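Local atomic coordinates of elongation factor G (Thermus thermophilus, PDB entry 2DY1), a protein that binds GTP and a magnesium ion and probably acts as a GTPase in the elongation phase of translation. Residues L412-Q417 with G421-W426; P381-A386 with G637-E642; D141-L146 with P195-R200. All coordinates share one frame; numbering follows the deposited sequence.

Contact 1 (L412-Q417 with G421-W426)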
# COMPACT_ATOMS: atom_id res chain seq x y z
N LEU A 412 5.38 -5.33 1.60
CA LEU A 412 6.40 -5.84 0.68
C LEU A 412 6.05 -7.33 0.48
O LEU A 412 5.38 -7.92 1.33
CB LEU A 412 7.80 -5.78 1.32
CG LEU A 412 8.40 -4.39 1.51
CD1 LEU A 412 9.55 -4.45 2.52
CD2 LEU A 412 8.88 -3.86 0.16
N LYS A 413 6.49 -7.93 -0.62
CA LYS A 413 6.26 -9.36 -0.84
C LYS A 413 7.62 -9.94 -1.24
O LYS A 413 8.32 -9.38 -2.05
CB LYS A 413 5.24 -9.61 -1.96
CG LYS A 413 4.90 -11.08 -2.18
CD LYS A 413 3.89 -11.20 -3.31
CE LYS A 413 3.91 -12.58 -3.94
NZ LYS A 413 3.48 -12.50 -5.37
N LEU A 414 7.97 -11.07 -0.65
CA LEU A 414 9.25 -11.69 -0.94
C LEU A 414 8.92 -13.03 -1.57
O LEU A 414 8.14 -13.79 -1.01
CB LEU A 414 10.01 -11.88 0.37
CG LEU A 414 11.43 -12.40 0.37
CD1 LEU A 414 12.35 -11.41 -0.36
CD2 LEU A 414 11.85 -12.59 1.81
N GLU A 415 9.49 -13.31 -2.74
CA GLU A 415 9.22 -14.58 -3.42
C GLU A 415 10.41 -15.14 -4.18
O GLU A 415 11.20 -14.41 -4.76
CB GLU A 415 8.06 -14.41 -4.41
CG GLU A 415 8.47 -13.74 -5.71
CD GLU A 415 7.49 -14.00 -6.85
OE1 GLU A 415 7.22 -15.18 -7.16
OE2 GLU A 415 6.99 -13.01 -7.44
N ARG A 416 10.49 -16.46 -4.20
CA ARG A 416 11.53 -17.18 -4.91
C ARG A 416 10.94 -17.42 -6.29
O ARG A 416 9.98 -18.20 -6.42
CB ARG A 416 11.78 -18.51 -4.22
CG ARG A 416 12.91 -19.33 -4.78
CD ARG A 416 14.12 -19.11 -3.93
NE ARG A 416 15.11 -18.33 -4.63
CZ ARG A 416 16.15 -17.75 -4.04
NH1 ARG A 416 16.32 -17.88 -2.73
NH2 ARG A 416 17.02 -17.07 -4.76
N GLN A 417 11.47 -16.76 -7.31
CA GLN A 417 10.95 -16.91 -8.66
C GLN A 417 11.26 -18.33 -9.15
O GLN A 417 12.38 -18.62 -9.56
CB GLN A 417 11.58 -15.87 -9.60
CG GLN A 417 10.62 -15.30 -10.65
CD GLN A 417 10.09 -16.36 -11.60
OE1 GLN A 417 10.85 -17.05 -12.27
NE2 GLN A 417 8.77 -16.49 -11.66
N GLY A 421 14.82 -18.53 -10.79
CA GLY A 421 15.64 -18.82 -9.62
C GLY A 421 15.97 -17.61 -8.75
O GLY A 421 16.56 -17.76 -7.68
N GLU A 422 15.58 -16.41 -9.17
CA GLU A 422 15.91 -15.24 -8.37
C GLU A 422 15.03 -15.04 -7.14
O GLU A 422 13.90 -15.53 -7.09
CB GLU A 422 15.84 -13.97 -9.23
CG GLU A 422 16.80 -13.97 -10.41
CD GLU A 422 16.86 -12.63 -11.11
OE1 GLU A 422 15.81 -12.12 -11.50
OE2 GLU A 422 17.98 -12.08 -11.26
N LEU A 423 15.57 -14.33 -6.14
CA LEU A 423 14.82 -13.99 -4.94
C LEU A 423 14.31 -12.58 -5.23
O LEU A 423 15.08 -11.63 -5.36
CB LEU A 423 15.75 -13.97 -3.72
CG LEU A 423 15.08 -13.50 -2.42
CD1 LEU A 423 13.95 -14.46 -2.06
CD2 LEU A 423 16.10 -13.43 -1.32
N LEU A 424 12.99 -12.43 -5.35
CA LEU A 424 12.43 -11.13 -5.69
C LEU A 424 11.79 -10.45 -4.51
O LEU A 424 11.18 -11.10 -3.66
CB LEU A 424 11.38 -11.27 -6.78
CG LEU A 424 11.79 -11.92 -8.11
CD1 LEU A 424 10.60 -11.90 -9.04
CD2 LEU A 424 12.99 -11.18 -8.72
N LEU A 425 11.95 -9.13 -4.47
CA LEU A 425 11.31 -8.30 -3.45
C LEU A 425 10.36 -7.40 -4.25
O LEU A 425 10.76 -6.75 -5.21
CB LEU A 425 12.32 -7.44 -2.71
CG LEU A 425 11.68 -6.58 -1.59
CD1 LEU A 425 11.11 -7.47 -0.48
CD2 LEU A 425 12.75 -5.66 -1.01
N TRP A 426 9.09 -7.41 -3.88
CA TRP A 426 8.09 -6.59 -4.55
C TRP A 426 7.67 -5.46 -3.64
O TRP A 426 7.34 -5.70 -2.47
CB TRP A 426 6.85 -7.40 -4.86
CG TRP A 426 7.03 -8.46 -5.87
CD1 TRP A 426 7.49 -9.73 -5.66
CD2 TRP A 426 6.65 -8.38 -7.23
NE1 TRP A 426 7.41 -10.45 -6.82
CE2 TRP A 426 6.90 -9.64 -7.81
CE3 TRP A 426 6.13 -7.35 -8.04
CZ2 TRP A 426 6.63 -9.92 -9.15
CZ3 TRP A 426 5.86 -7.63 -9.37
CH2 TRP A 426 6.11 -8.90 -9.92
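The indole of W426 lies beside K413 and E415 of the paired strand, and each meets it differently. K413, its chain extended beyond CG, carries NZ over the face of the five-membered ring, 5.0 Å from the centroid, a cation-pi contact. E415 comes to the edge instead: CG lies in the ring plane, while OE2 accepts from W426 NE1 at 2.7 Å through its anti lone pair, the one turned from OE1. That bond is bent (141° at the hydrogen) and OE2 stands 22° out of the ring plane. E415 reaches the indole because chi1 of 78° sets CG between the backbone N and the carbonyl carbon, beside L424 CB. An alanine in place of W426 would probably leave E415 OE2 without its indole donor and K413 without the ring beneath its ammonium group. The backbones form an antiparallel hairpin, with K413–W426 and E415–L424 as hydrogen-bonded pairs; L424 N donates to E415 O at 2.7 Å. On the other face of the sheet L414 CD1 packs against L423 CD1 at 3.8 Å. Near the turn R416, bent at chi2 and chi3, folds its guanidinium back over L423 CB and gives NH2 to G421 O at 3.0 Å, in the guanidinium plane. G421 has a positive phi, a conformation that suits glycine, and its N donates to Q417 O, while Q417 OE1 accepts from T420 N within the turn. Strand 413-416 is an outermost strand of the four-stranded antiparallel sheet of domain III, and 423-427 lies between it and 383-389. Helices 392-408 and 430-442 cover the leucine face, through L402 against L414 and L433 against L425, while W426 rests on P381 and P384.

Contact 2 (P381-A386 with G637-E642)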
# COMPACT_ATOMS: atom_id res chain seq x y z
N PRO A 381 1.88 -5.42 -3.97
CA PRO A 381 2.98 -4.58 -4.46
C PRO A 381 3.23 -5.00 -5.91
O PRO A 381 3.14 -6.19 -6.23
CB PRO A 381 4.14 -4.94 -3.53
CG PRO A 381 3.83 -6.36 -3.09
CD PRO A 381 2.32 -6.36 -2.92
N ASN A 382 3.58 -4.06 -6.77
CA ASN A 382 3.74 -4.38 -8.18
C ASN A 382 5.08 -4.04 -8.79
O ASN A 382 5.22 -4.15 -10.01
CB ASN A 382 2.65 -3.68 -8.97
CG ASN A 382 2.79 -2.17 -8.91
OD1 ASN A 382 3.01 -1.59 -7.83
ND2 ASN A 382 2.67 -1.52 -10.06
N VAL A 383 6.03 -3.60 -7.98
CA VAL A 383 7.36 -3.23 -8.49
C VAL A 383 8.37 -4.24 -8.00
O VAL A 383 8.69 -4.29 -6.81
CB VAL A 383 7.79 -1.83 -8.00
CG1 VAL A 383 9.16 -1.49 -8.57
CG2 VAL A 383 6.75 -0.80 -8.43
N PRO A 384 8.90 -5.05 -8.91
CA PRO A 384 9.86 -6.07 -8.50
C PRO A 384 11.32 -5.76 -8.74
O PRO A 384 11.68 -5.10 -9.72
CB PRO A 384 9.44 -7.26 -9.34
CG PRO A 384 9.18 -6.59 -10.67
CD PRO A 384 8.49 -5.27 -10.32
N VAL A 385 12.15 -6.23 -7.82
CA VAL A 385 13.60 -6.14 -7.98
C VAL A 385 14.16 -7.48 -7.52
O VAL A 385 13.57 -8.15 -6.68
CB VAL A 385 14.28 -5.00 -7.14
CG1 VAL A 385 13.86 -3.62 -7.66
CG2 VAL A 385 13.94 -5.14 -5.67
N ALA A 386 15.29 -7.91 -8.09
CA ALA A 386 15.91 -9.14 -7.63
C ALA A 386 16.89 -8.70 -6.55
O ALA A 386 17.58 -7.70 -6.72
CB ALA A 386 16.64 -9.84 -8.78
N GLY A 637 2.41 11.53 -14.48
CA GLY A 637 1.97 10.26 -15.01
C GLY A 637 1.79 9.12 -14.02
O GLY A 637 2.33 9.13 -12.91
N ALA A 638 1.02 8.12 -14.45
CA ALA A 638 0.74 6.92 -13.67
C ALA A 638 0.68 5.80 -14.70
O ALA A 638 0.50 6.06 -15.89
CB ALA A 638 -0.60 7.05 -12.95
N TYR A 639 0.83 4.56 -14.26
CA TYR A 639 0.81 3.45 -15.21
C TYR A 639 0.45 2.13 -14.54
O TYR A 639 0.54 2.00 -13.32
CB TYR A 639 2.20 3.30 -15.84
CG TYR A 639 3.15 2.52 -14.95
CD1 TYR A 639 3.21 1.12 -15.03
CD2 TYR A 639 3.90 3.16 -13.97
CE1 TYR A 639 4.00 0.39 -14.13
CE2 TYR A 639 4.68 2.44 -13.07
CZ TYR A 639 4.72 1.05 -13.15
OH TYR A 639 5.45 0.34 -12.23
N THR A 640 0.05 1.16 -15.35
CA THR A 640 -0.26 -0.18 -14.87
C THR A 640 0.28 -1.14 -15.92
O THR A 640 0.16 -0.90 -17.12
CB THR A 640 -1.78 -0.44 -14.72
OG1 THR A 640 -2.40 -0.40 -16.01
CG2 THR A 640 -2.42 0.60 -13.80
N LEU A 641 0.90 -2.23 -15.46
CA LEU A 641 1.44 -3.26 -16.34
C LEU A 641 0.80 -4.58 -15.94
O LEU A 641 0.71 -4.89 -14.76
CB LEU A 641 2.96 -3.37 -16.18
CG LEU A 641 3.85 -2.42 -16.99
CD1 LEU A 641 5.31 -2.53 -16.50
CD2 LEU A 641 3.75 -2.77 -18.47
N GLU A 642 0.34 -5.34 -16.93
CA GLU A 642 -0.28 -6.63 -16.65
C GLU A 642 0.10 -7.62 -17.74
O GLU A 642 0.13 -7.26 -18.92
CB GLU A 642 -1.81 -6.51 -16.58
CG GLU A 642 -2.33 -5.70 -15.40
CD GLU A 642 -3.84 -5.75 -15.28
OE1 GLU A 642 -4.37 -5.21 -14.29
OE2 GLU A 642 -4.50 -6.33 -16.17
O HOH W 1 1.52 -2.28 -12.69
O HOH W 2 4.35 -2.49 -12.04
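The contact lies at a classic beta bulge at the start of strand 383-389, where N382 and V383 both face G427, and there domain III meets the C-terminal domain, largely through water. N382 and Y639 approach from opposite directions, amide and ring planes 31° apart, but stop short of each other: N382 ND2 is 4.0 Å from Y639 OH. Two water molecules fill in the polar links. One accepts from N382 ND2 at 3.0 Å and from the backbone L641 N at 2.8 Å, so the asparagine amide is tied to the main chain of the facing strand. The other donates to N382 O at 2.8 Å and is hydrogen-bonded to Y639 OH at 3.0 Å. One water thus leads from the N382 side chain to strand backbone, and the other from its carbonyl to the phenol. With chi1 at 65°, N382 CG sits between the backbone N and the carbonyl carbon, and the amide extends toward strand 638-648. Each strand belongs to a separate antiparallel sheet: 383-389 runs between 423-427 and 447-450, while 638-648 pairs with 569-583. The other direct approach is slight, the methyl V383 CG2 standing 4.2 Å from Y639 OH, with the two side chains crossing at about a right angle. A chi1 of 82° swings the Y639 ring across to domain III with the hydroxyl leading. Y626 of helix 625-633 touches both V383 and Y639, while L578 of strand 569-583 packs against Y639.

Contact 3 (D141-L146 with P195-R200)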
# COMPACT_ATOMS: atom_id res chain seq x y z
N ASP A 141 -5.49 31.26 -2.16
CA ASP A 141 -6.85 31.82 -2.11
C ASP A 141 -7.77 30.83 -1.39
O ASP A 141 -8.29 29.88 -1.98
CB ASP A 141 -7.37 32.08 -3.53
CG ASP A 141 -8.77 32.67 -3.53
OD1 ASP A 141 -9.36 32.80 -2.44
OD2 ASP A 141 -9.30 33.00 -4.62
N TYR A 142 -7.99 31.09 -0.11
CA TYR A 142 -8.81 30.22 0.71
C TYR A 142 -10.24 30.07 0.22
O TYR A 142 -10.81 28.99 0.29
CB TYR A 142 -8.82 30.73 2.14
CG TYR A 142 -9.42 29.78 3.14
CD1 TYR A 142 -8.67 28.70 3.63
CD2 TYR A 142 -10.71 29.97 3.62
CE1 TYR A 142 -9.20 27.84 4.58
CE2 TYR A 142 -11.25 29.09 4.58
CZ TYR A 142 -10.48 28.05 5.05
OH TYR A 142 -11.00 27.22 6.03
N TYR A 143 -10.82 31.15 -0.27
CA TYR A 143 -12.20 31.09 -0.72
C TYR A 143 -12.37 30.24 -1.97
O TYR A 143 -13.34 29.50 -2.07
CB TYR A 143 -12.74 32.51 -0.90
CG TYR A 143 -12.76 33.22 0.43
CD1 TYR A 143 -11.65 33.95 0.89
CD2 TYR A 143 -13.85 33.07 1.29
CE1 TYR A 143 -11.63 34.50 2.18
CE2 TYR A 143 -13.84 33.61 2.57
CZ TYR A 143 -12.73 34.32 3.01
OH TYR A 143 -12.74 34.86 4.27
N ALA A 144 -11.42 30.33 -2.90
CA ALA A 144 -11.48 29.51 -4.10
C ALA A 144 -11.25 28.05 -3.67
O ALA A 144 -11.84 27.14 -4.25
CB ALA A 144 -10.41 29.95 -5.10
N LEU A 145 -10.40 27.84 -2.67
CA LEU A 145 -10.13 26.49 -2.18
C LEU A 145 -11.41 25.89 -1.61
O LEU A 145 -11.73 24.75 -1.90
CB LEU A 145 -9.03 26.50 -1.12
CG LEU A 145 -8.79 25.14 -0.45
CD1 LEU A 145 -8.35 24.10 -1.48
CD2 LEU A 145 -7.74 25.30 0.62
N LEU A 146 -12.17 26.66 -0.84
CA LEU A 146 -13.43 26.13 -0.31
C LEU A 146 -14.36 25.70 -1.46
O LEU A 146 -15.02 24.66 -1.37
CB LEU A 146 -14.15 27.17 0.56
CG LEU A 146 -13.51 27.53 1.90
CD1 LEU A 146 -14.42 28.51 2.65
CD2 LEU A 146 -13.34 26.24 2.72
N PRO A 195 -14.43 45.10 9.59
CA PRO A 195 -15.67 45.68 9.07
C PRO A 195 -15.96 45.21 7.63
O PRO A 195 -17.08 44.81 7.29
CB PRO A 195 -15.41 47.18 9.14
CG PRO A 195 -14.50 47.31 10.31
CD PRO A 195 -13.56 46.15 10.16
N GLU A 196 -14.93 45.26 6.80
CA GLU A 196 -15.06 44.86 5.41
C GLU A 196 -15.32 43.37 5.20
O GLU A 196 -15.65 42.95 4.09
CB GLU A 196 -13.80 45.27 4.66
CG GLU A 196 -13.58 46.76 4.65
CD GLU A 196 -12.18 47.14 4.26
OE1 GLU A 196 -11.79 46.90 3.09
OE2 GLU A 196 -11.45 47.68 5.12
N GLU A 197 -15.17 42.57 6.26
CA GLU A 197 -15.37 41.13 6.16
C GLU A 197 -16.70 40.68 6.73
O GLU A 197 -17.14 39.56 6.47
CB GLU A 197 -14.29 40.38 6.96
CG GLU A 197 -12.86 40.56 6.51
CD GLU A 197 -12.45 39.57 5.44
OE1 GLU A 197 -11.24 39.31 5.31
OE2 GLU A 197 -13.34 39.07 4.72
N ARG A 198 -17.34 41.53 7.52
CA ARG A 198 -18.57 41.13 8.19
C ARG A 198 -19.69 40.55 7.37
O ARG A 198 -20.29 39.55 7.77
CB ARG A 198 -19.05 42.27 9.06
CG ARG A 198 -18.06 42.46 10.17
CD ARG A 198 -18.38 43.62 11.07
NE ARG A 198 -17.28 43.76 12.00
CZ ARG A 198 -17.33 44.44 13.14
NH1 ARG A 198 -18.46 45.06 13.50
NH2 ARG A 198 -16.27 44.47 13.92
N GLU A 199 -19.98 41.14 6.22
CA GLU A 199 -21.06 40.61 5.40
C GLU A 199 -20.74 39.20 4.91
O GLU A 199 -21.61 38.32 4.92
CB GLU A 199 -21.33 41.54 4.21
CG GLU A 199 -21.72 42.95 4.65
CD GLU A 199 -22.38 43.75 3.55
OE1 GLU A 199 -21.84 43.76 2.42
OE2 GLU A 199 -23.42 44.38 3.82
N ARG A 200 -19.50 38.96 4.50
CA ARG A 200 -19.13 37.63 4.02
C ARG A 200 -19.16 36.63 5.17
O ARG A 200 -19.62 35.50 5.00
CB ARG A 200 -17.74 37.63 3.36
CG ARG A 200 -17.36 36.26 2.79
CD ARG A 200 -16.22 36.32 1.77
NE ARG A 200 -15.03 36.97 2.33
CZ ARG A 200 -13.91 37.20 1.65
NH1 ARG A 200 -12.89 37.80 2.25
NH2 ARG A 200 -13.82 36.84 0.38
O HOH W 3 -10.68 36.45 5.03
O HOH W 4 -14.83 36.78 5.26
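Y143 and R200 meet face to face: the guanidinium lies flat on the phenol ring, planes 6° apart, with R200 CZ 3.4 Å from Y143 CZ. NH2 stands over the ring centre, while NE and NH1 lie nearer the hydroxyl end, in a stacked cation-pi pair. The R200 chain leaves with CG anti to the backbone N (chi1 -178°) and bends at chi3, which turns the flat group onto the ring. E197, three residues earlier, fixes its rotation: OE2 accepts from R200 NH1 at 2.8 Å through its syn lone pair, in a salt bridge close to the guanidinium plane. Two waters complete the polar rim. One accepts from Y143 OH at 2.7 Å and donates to E197 OE1; the second donates to Y143 OH and E197 OE2 and accepts from R200 NE at 2.9 Å. Farther out, D141 OD1 caps the tyrosine's helix, accepting weakly from Y143 N and A144 N, and the Y143 side chain also touches L161 and P162 of strand 156-165. The arrangement is a surface cation-pi stack joining the N-capped start of helix 142-153 to the first turn of helix 198-213 in the P-loop GTPase domain.

From the N terminus, contact 3 comes first: between residues 141-146 and 195-200 the chain runs through strands 156-165, 168-174, 179-184 and 187-191, and the loop closes within the GTP-binding domain. Contact 2 opens later at 381-386 and closes only at 637-642, some 250 residues on, so that domain III meets the C-terminal domain with domain IV in the excursion. Inside that long loop lies contact 1, a short hairpin. Contacts 1 and 2 share one sheet, since 423-427 and 383-389 are neighbouring strands, and L425 N lies 2.9 Å from V385 O, a probable hydrogen bond. Contact 3 stands apart, its centre about 55 Å from that of contact 1.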